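Local coordinates for protein 3-oxosteroid 1-dehydrogenase (Sterolibacterium denitrificans, PDB 7P18) that probably catalyses the FAD-dependent 1,2-dehydrogenation of 3-oxosteroids to 3-oxo-Delta(1)-steroids, passing the electrons to an acceptor, at residues G414-R419 and Y487-D492; H327-A332 and K410-K415. All coordinates share one frame; numbering follows the deposited sequence.

Interaction 1 (G414-R419 and Y487-D492); sequences GKVYWR and YAMRVD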
loop_
_atom_site.group_PDB
_atom_site.type_symbol
_atom_site.label_atom_id
_atom_site.label_comp_id
_atom_site.label_asym_id
_atom_site.label_seq_id
_atom_site.Cartn_x
_atom_site.Cartn_y
_atom_site.Cartn_z
ATOM N N GLY A 414 -7.933 22.324 -14.877
ATOM C CA GLY A 414 -6.770 22.981 -14.272
ATOM C C GLY A 414 -6.530 22.548 -12.838
ATOM O O GLY A 414 -5.610 23.107 -12.210
ATOM N N LYS A 415 -7.292 21.581 -12.314
ATOM C CA LYS A 415 -7.070 21.066 -10.926
ATOM C C LYS A 415 -6.690 19.568 -10.954
ATOM O O LYS A 415 -5.636 19.211 -10.372
ATOM C CB LYS A 415 -8.328 21.271 -10.088
ATOM C CG LYS A 415 -8.940 22.667 -10.145
ATOM C CD LYS A 415 -8.086 23.738 -9.547
ATOM C CE LYS A 415 -8.787 25.088 -9.545
ATOM N NZ LYS A 415 -7.897 26.099 -8.943
ATOM N N VAL A 416 -7.499 18.745 -11.625
ATOM C CA VAL A 416 -7.255 17.266 -11.772
ATOM C C VAL A 416 -6.695 16.978 -13.172
ATOM O O VAL A 416 -5.861 16.075 -13.343
ATOM C CB VAL A 416 -8.545 16.496 -11.488
ATOM C CG1 VAL A 416 -8.399 15.026 -11.859
ATOM C CG2 VAL A 416 -9.006 16.661 -10.061
ATOM N N TYR A 417 -7.070 17.757 -14.187
ATOM C CA TYR A 417 -6.546 17.547 -15.554
ATOM C C TYR A 417 -6.491 18.884 -16.282
ATOM O O TYR A 417 -7.294 19.781 -15.963
ATOM C CB TYR A 417 -7.412 16.522 -16.313
ATOM C CG TYR A 417 -8.792 17.050 -16.603
ATOM C CD1 TYR A 417 -9.798 16.988 -15.661
ATOM C CD2 TYR A 417 -9.048 17.732 -17.783
ATOM C CE1 TYR A 417 -11.031 17.581 -15.871
ATOM C CE2 TYR A 417 -10.288 18.301 -18.019
ATOM C CZ TYR A 417 -11.279 18.251 -17.058
ATOM O OH TYR A 417 -12.511 18.839 -17.286
ATOM N N TRP A 418 -5.549 18.987 -17.218
ATOM C CA TRP A 418 -5.464 20.095 -18.201
ATOM C C TRP A 418 -5.827 19.525 -19.578
ATOM O O TRP A 418 -5.497 18.343 -19.838
ATOM C CB TRP A 418 -4.078 20.723 -18.165
ATOM C CG TRP A 418 -3.752 21.433 -16.886
ATOM C CD1 TRP A 418 -3.669 22.789 -16.699
ATOM C CD2 TRP A 418 -3.386 20.836 -15.626
ATOM N NE1 TRP A 418 -3.314 23.072 -15.408
ATOM C CE2 TRP A 418 -3.165 21.901 -14.713
ATOM C CE3 TRP A 418 -3.303 19.524 -15.139
ATOM C CZ2 TRP A 418 -2.802 21.678 -13.387
ATOM C CZ3 TRP A 418 -2.925 19.306 -13.834
ATOM C CH2 TRP A 418 -2.701 20.374 -12.962
ATOM N N ARG A 419 -6.507 20.317 -20.409
ATOM C CA ARG A 419 -7.071 19.861 -21.706
ATOM C C ARG A 419 -6.731 20.914 -22.760
ATOM O O ARG A 419 -6.712 22.115 -22.425
ATOM C CB ARG A 419 -8.565 19.569 -21.529
ATOM C CG ARG A 419 -9.245 19.053 -22.789
ATOM C CD ARG A 419 -10.745 18.884 -22.642
ATOM N NE ARG A 419 -11.321 20.213 -22.448
ATOM C CZ ARG A 419 -12.163 20.577 -21.498
ATOM N NH1 ARG A 419 -12.632 19.705 -20.622
ATOM N NH2 ARG A 419 -12.536 21.841 -21.416
ATOM N N TYR A 487 -4.675 15.621 -23.035
ATOM C CA TYR A 487 -4.862 15.765 -21.574
ATOM C C TYR A 487 -3.510 15.660 -20.887
ATOM O O TYR A 487 -2.628 14.915 -21.351
ATOM C CB TYR A 487 -5.805 14.706 -21.013
ATOM C CG TYR A 487 -7.226 14.875 -21.446
ATOM C CD1 TYR A 487 -7.668 14.403 -22.678
ATOM C CD2 TYR A 487 -8.129 15.525 -20.636
ATOM C CE1 TYR A 487 -8.991 14.564 -23.055
ATOM C CE2 TYR A 487 -9.456 15.681 -20.997
ATOM C CZ TYR A 487 -9.880 15.200 -22.224
ATOM O OH TYR A 487 -11.176 15.354 -22.601
ATOM N N ALA A 488 -3.354 16.421 -19.805
ATOM C CA ALA A 488 -2.198 16.296 -18.898
ATOM C C ALA A 488 -2.740 16.115 -17.494
ATOM O O ALA A 488 -3.757 16.713 -17.148
ATOM C CB ALA A 488 -1.254 17.468 -18.962
ATOM N N MET A 489 -2.003 15.335 -16.712
ATOM C CA MET A 489 -2.239 15.201 -15.264
ATOM C C MET A 489 -0.879 15.364 -14.562
ATOM O O MET A 489 0.181 15.043 -15.143
ATOM C CB MET A 489 -2.914 13.875 -14.931
ATOM C CG MET A 489 -4.317 13.815 -15.526
ATOM S SD MET A 489 -5.126 12.220 -15.273
ATOM C CE MET A 489 -5.598 12.325 -13.545
ATOM N N ARG A 490 -0.928 16.022 -13.421
ATOM C CA ARG A 490 0.256 16.321 -12.597
ATOM C C ARG A 490 0.518 15.126 -11.678
ATOM O O ARG A 490 -0.301 14.865 -10.787
ATOM C CB ARG A 490 0.020 17.597 -11.786
ATOM C CG ARG A 490 1.189 17.946 -10.867
ATOM C CD ARG A 490 0.852 19.073 -9.886
ATOM N NE ARG A 490 -0.509 18.987 -9.395
ATOM C CZ ARG A 490 -1.398 19.986 -9.371
ATOM N NH1 ARG A 490 -1.017 21.235 -9.602
ATOM N NH2 ARG A 490 -2.652 19.719 -9.039
ATOM N N VAL A 491 1.642 14.474 -11.884
ATOM C CA VAL A 491 2.058 13.301 -11.077
ATOM C C VAL A 491 3.043 13.774 -9.987
ATOM O O VAL A 491 4.220 14.094 -10.277
ATOM C CB VAL A 491 2.623 12.211 -12.000
ATOM C CG1 VAL A 491 3.093 11.077 -11.175
ATOM C CG2 VAL A 491 1.557 11.691 -12.963
ATOM N N ASP A 492 2.566 13.774 -8.763
ATOM C CA ASP A 492 3.400 14.138 -7.593
ATOM C C ASP A 492 4.206 12.920 -7.131
ATOM O O ASP A 492 3.761 11.759 -7.369
ATOM C CB ASP A 492 2.509 14.674 -6.476
ATOM C CG ASP A 492 2.072 16.115 -6.709
ATOM O OD1 ASP A 492 2.935 16.901 -7.074
ATOM O OD2 ASP A 492 0.858 16.396 -6.530
HETATM O O HOH W 1 -3.464 22.303 -9.705
HETATM O O HOH W 2 -4.280 17.094 -9.666
HETATM O O HOH W 3 -3.454 15.951 -12.076
#
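Trp418 and Ala488 form an antiparallel hydrogen-bonded pair where the short strand 418-420 joins the long strand 486-502 in an antiparallel sheet. Trp418 N donates to Ala488 O (2.9 Å) at a nearly straight 169°, in the carbonyl plane, and Ala488 N returns the bond to Trp418 O. Arg419 and Tyr487 follow as the non-hydrogen-bonded pair, with CA atoms 4.7 Å apart. Their side chains lie side by side: Arg419 CG sits over one face of the Tyr487 ring, 4.2 Å from its centroid, a CH-pi contact. Asp408 takes both polar ends, by a salt bridge to Arg419 NH1 and a hydrogen bond from Tyr487 OH. At the ring's edge Tyr487 CD2 meets Tyr417 CD2 at 3.7 Å. An alanine in place of Tyr487 would probably leave Arg419 CG without its aromatic face, uncover this side of Tyr417 and deprive Asp408 of a hydrogen-bond donor. Beside Trp418, which shares its sheet face with Ala488, Arg490 starts with CG anti to N (chi1 178°) and bends at chi3; Trp418 CH2 thus lies over one guanidinium face, 3.8 Å from Arg490 CZ, the planes 87° apart. Past the bridges, water 3 donates to Val416 O and accepts from Arg490 N. This two-residue antiparallel ladder adds a short strand to the large antiparallel sheet of this FAD-dependent oxidoreductase.

Interaction 2 (H327-A332 and K410-K415); sequences HVPGEA and KAWLGK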
loop_
_atom_site.group_PDB
_atom_site.type_symbol
_atom_site.label_atom_id
_atom_site.label_comp_id
_atom_site.label_asym_id
_atom_site.label_seq_id
_atom_site.Cartn_x
_atom_site.Cartn_y
_atom_site.Cartn_z
ATOM N N HIS A 327 -3.640 15.076 -7.049
ATOM C CA HIS A 327 -4.432 15.975 -6.186
ATOM C C HIS A 327 -5.883 15.915 -6.685
ATOM O O HIS A 327 -6.106 16.038 -7.928
ATOM C CB HIS A 327 -3.890 17.393 -6.237
ATOM C CG HIS A 327 -4.845 18.387 -5.685
ATOM N ND1 HIS A 327 -5.109 18.492 -4.340
ATOM C CD2 HIS A 327 -5.636 19.278 -6.312
ATOM C CE1 HIS A 327 -6.041 19.406 -4.164
ATOM N NE2 HIS A 327 -6.379 19.904 -5.356
ATOM N N VAL A 328 -6.790 15.672 -5.770
ATOM C CA VAL A 328 -8.252 15.797 -5.997
ATOM C C VAL A 328 -8.805 16.859 -5.067
ATOM O O VAL A 328 -8.778 16.691 -3.848
ATOM C CB VAL A 328 -8.978 14.472 -5.791
ATOM C CG1 VAL A 328 -10.463 14.613 -6.083
ATOM C CG2 VAL A 328 -8.350 13.410 -6.679
ATOM N N PRO A 329 -9.416 17.933 -5.615
ATOM C CA PRO A 329 -10.009 18.979 -4.757
ATOM C C PRO A 329 -10.974 18.394 -3.720
ATOM O O PRO A 329 -11.759 17.535 -4.014
ATOM C CB PRO A 329 -10.716 19.920 -5.746
ATOM C CG PRO A 329 -9.948 19.707 -7.051
ATOM C CD PRO A 329 -9.548 18.240 -7.047
ATOM N N GLY A 330 -10.854 18.861 -2.483
ATOM C CA GLY A 330 -11.772 18.453 -1.427
ATOM C C GLY A 330 -11.353 17.145 -0.795
ATOM O O GLY A 330 -11.980 16.795 0.190
ATOM N N GLU A 331 -10.311 16.461 -1.291
ATOM C CA GLU A 331 -9.917 15.143 -0.711
ATOM C C GLU A 331 -8.600 15.305 0.061
ATOM O O GLU A 331 -7.657 15.902 -0.449
ATOM C CB GLU A 331 -9.901 14.086 -1.808
ATOM C CG GLU A 331 -11.301 13.702 -2.232
ATOM C CD GLU A 331 -11.388 12.573 -3.243
ATOM O OE1 GLU A 331 -10.339 11.925 -3.526
ATOM O OE2 GLU A 331 -12.494 12.368 -3.787
ATOM N N ALA A 332 -8.575 14.814 1.294
ATOM C CA ALA A 332 -7.450 14.994 2.231
ATOM C C ALA A 332 -6.206 14.232 1.727
ATOM O O ALA A 332 -5.088 14.689 2.011
ATOM C CB ALA A 332 -7.878 14.546 3.609
ATOM N N LYS A 410 -16.121 20.278 -15.222
ATOM C CA LYS A 410 -15.655 21.694 -15.292
ATOM C C LYS A 410 -14.850 22.071 -14.057
ATOM O O LYS A 410 -13.788 22.717 -14.205
ATOM C CB LYS A 410 -16.822 22.690 -15.307
ATOM C CG LYS A 410 -17.302 23.181 -16.650
ATOM C CD LYS A 410 -18.486 24.112 -16.435
ATOM C CE LYS A 410 -19.103 24.623 -17.717
ATOM N NZ LYS A 410 -19.983 25.777 -17.415
ATOM N N ALA A 411 -15.343 21.709 -12.867
ATOM C CA ALA A 411 -14.713 22.027 -11.567
ATOM C C ALA A 411 -13.305 21.424 -11.489
ATOM O O ALA A 411 -12.478 21.896 -10.657
ATOM C CB ALA A 411 -15.592 21.547 -10.438
ATOM N N TRP A 412 -13.006 20.421 -12.314
ATOM C CA TRP A 412 -11.697 19.704 -12.287
ATOM C C TRP A 412 -10.712 20.274 -13.306
ATOM O O TRP A 412 -9.524 19.918 -13.234
ATOM C CB TRP A 412 -11.912 18.197 -12.476
ATOM C CG TRP A 412 -12.221 17.499 -11.190
ATOM C CD1 TRP A 412 -12.423 18.054 -9.960
ATOM C CD2 TRP A 412 -12.467 16.092 -11.042
ATOM N NE1 TRP A 412 -12.746 17.084 -9.058
ATOM C CE2 TRP A 412 -12.785 15.869 -9.693
ATOM C CE3 TRP A 412 -12.452 15.011 -11.936
ATOM C CZ2 TRP A 412 -13.070 14.589 -9.204
ATOM C CZ3 TRP A 412 -12.720 13.751 -11.456
ATOM C CH2 TRP A 412 -13.017 13.546 -10.105
ATOM N N LEU A 413 -11.169 21.117 -14.229
ATOM C CA LEU A 413 -10.267 21.689 -15.259
ATOM C C LEU A 413 -9.208 22.568 -14.578
ATOM O O LEU A 413 -9.567 23.386 -13.746
ATOM C CB LEU A 413 -11.103 22.480 -16.275
ATOM C CG LEU A 413 -10.340 23.016 -17.473
ATOM C CD1 LEU A 413 -9.880 21.859 -18.373
ATOM C CD2 LEU A 413 -11.238 23.998 -18.255
ATOM N N GLY A 414 -7.933 22.324 -14.877
ATOM C CA GLY A 414 -6.770 22.981 -14.272
ATOM C C GLY A 414 -6.530 22.548 -12.838
ATOM O O GLY A 414 -5.610 23.107 -12.210
ATOM N N LYS A 415 -7.292 21.581 -12.314
ATOM C CA LYS A 415 -7.070 21.066 -10.926
ATOM C C LYS A 415 -6.690 19.568 -10.954
ATOM O O LYS A 415 -5.636 19.211 -10.372
ATOM C CB LYS A 415 -8.328 21.271 -10.088
ATOM C CG LYS A 415 -8.940 22.667 -10.145
ATOM C CD LYS A 415 -8.086 23.738 -9.547
ATOM C CE LYS A 415 -8.787 25.088 -9.545
ATOM N NZ LYS A 415 -7.897 26.099 -8.943
HETATM O O HOH W 2 -4.280 17.094 -9.666
HETATM O O HOH W 4 -13.264 17.101 -6.198
#
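Val328-Glu331 is a type II beta turn closed by Glu331 N to Val328 O (3.0 Å), and 410-415 is a 3-10 segment running into a loop; the nearest CA pair between them is Pro329 and Lys415, 7.1 Å apart. The contact therefore joins two loops through side chains and water, at a turn leading from strand 320-326 to strand 335-336. Pro329, the second residue of the turn, makes the largest single contribution: its ring lies obliquely to the Trp412 indole, with Pro329 CD 4.0 Å from Trp412 NE1, while Pro329 CG reaches Lys415 CB at 3.8 Å. Of the Lys415 side chain only CB touches the turn, because the chain bends at chi2 (-66°) and carries the amino group away. Val328 adds one methyl; CG1, placed anti to the backbone N (chi1 -178°), meets Trp412 CZ2 at 4.1 Å. Trp412 also forms a cation-pi pair with Arg409, and its CB packs against Tyr417. Two waters join the loops where their polar atoms do not meet directly. Water 2 lies between two carbonyls, near His327 O and Lys415 O, which are themselves 4.0 Å apart. The other, water 4, sits at the edge of the indole in its plane, accepting from Trp412 NE1 at 2.9 Å and donating to Pro329 O.

Overall arrangement
From the N terminus, the chain leaves strand 320-326 and makes the 327-332 turn, then passes through strands 347-349 and 383-387 and helix 389-394 before interaction 2 brings 410-415 back against that turn, closing a 77-residue loop. Interaction 1 starts on the same Gly414-Lys415 and closes a second loop, 67 residues long with helices its main regular structure, when 487-492 returns beside 418-419. The loops follow in succession, overlapping only on Gly414-Lys415, and neither nests in the other. They meet in space, their centres 9 Å apart: Val416 CG2 packs on Pro329 CD at 3.4 Å, and water 2 serves both. Together they tie the turn and the 410-415 loop to strand 486-502.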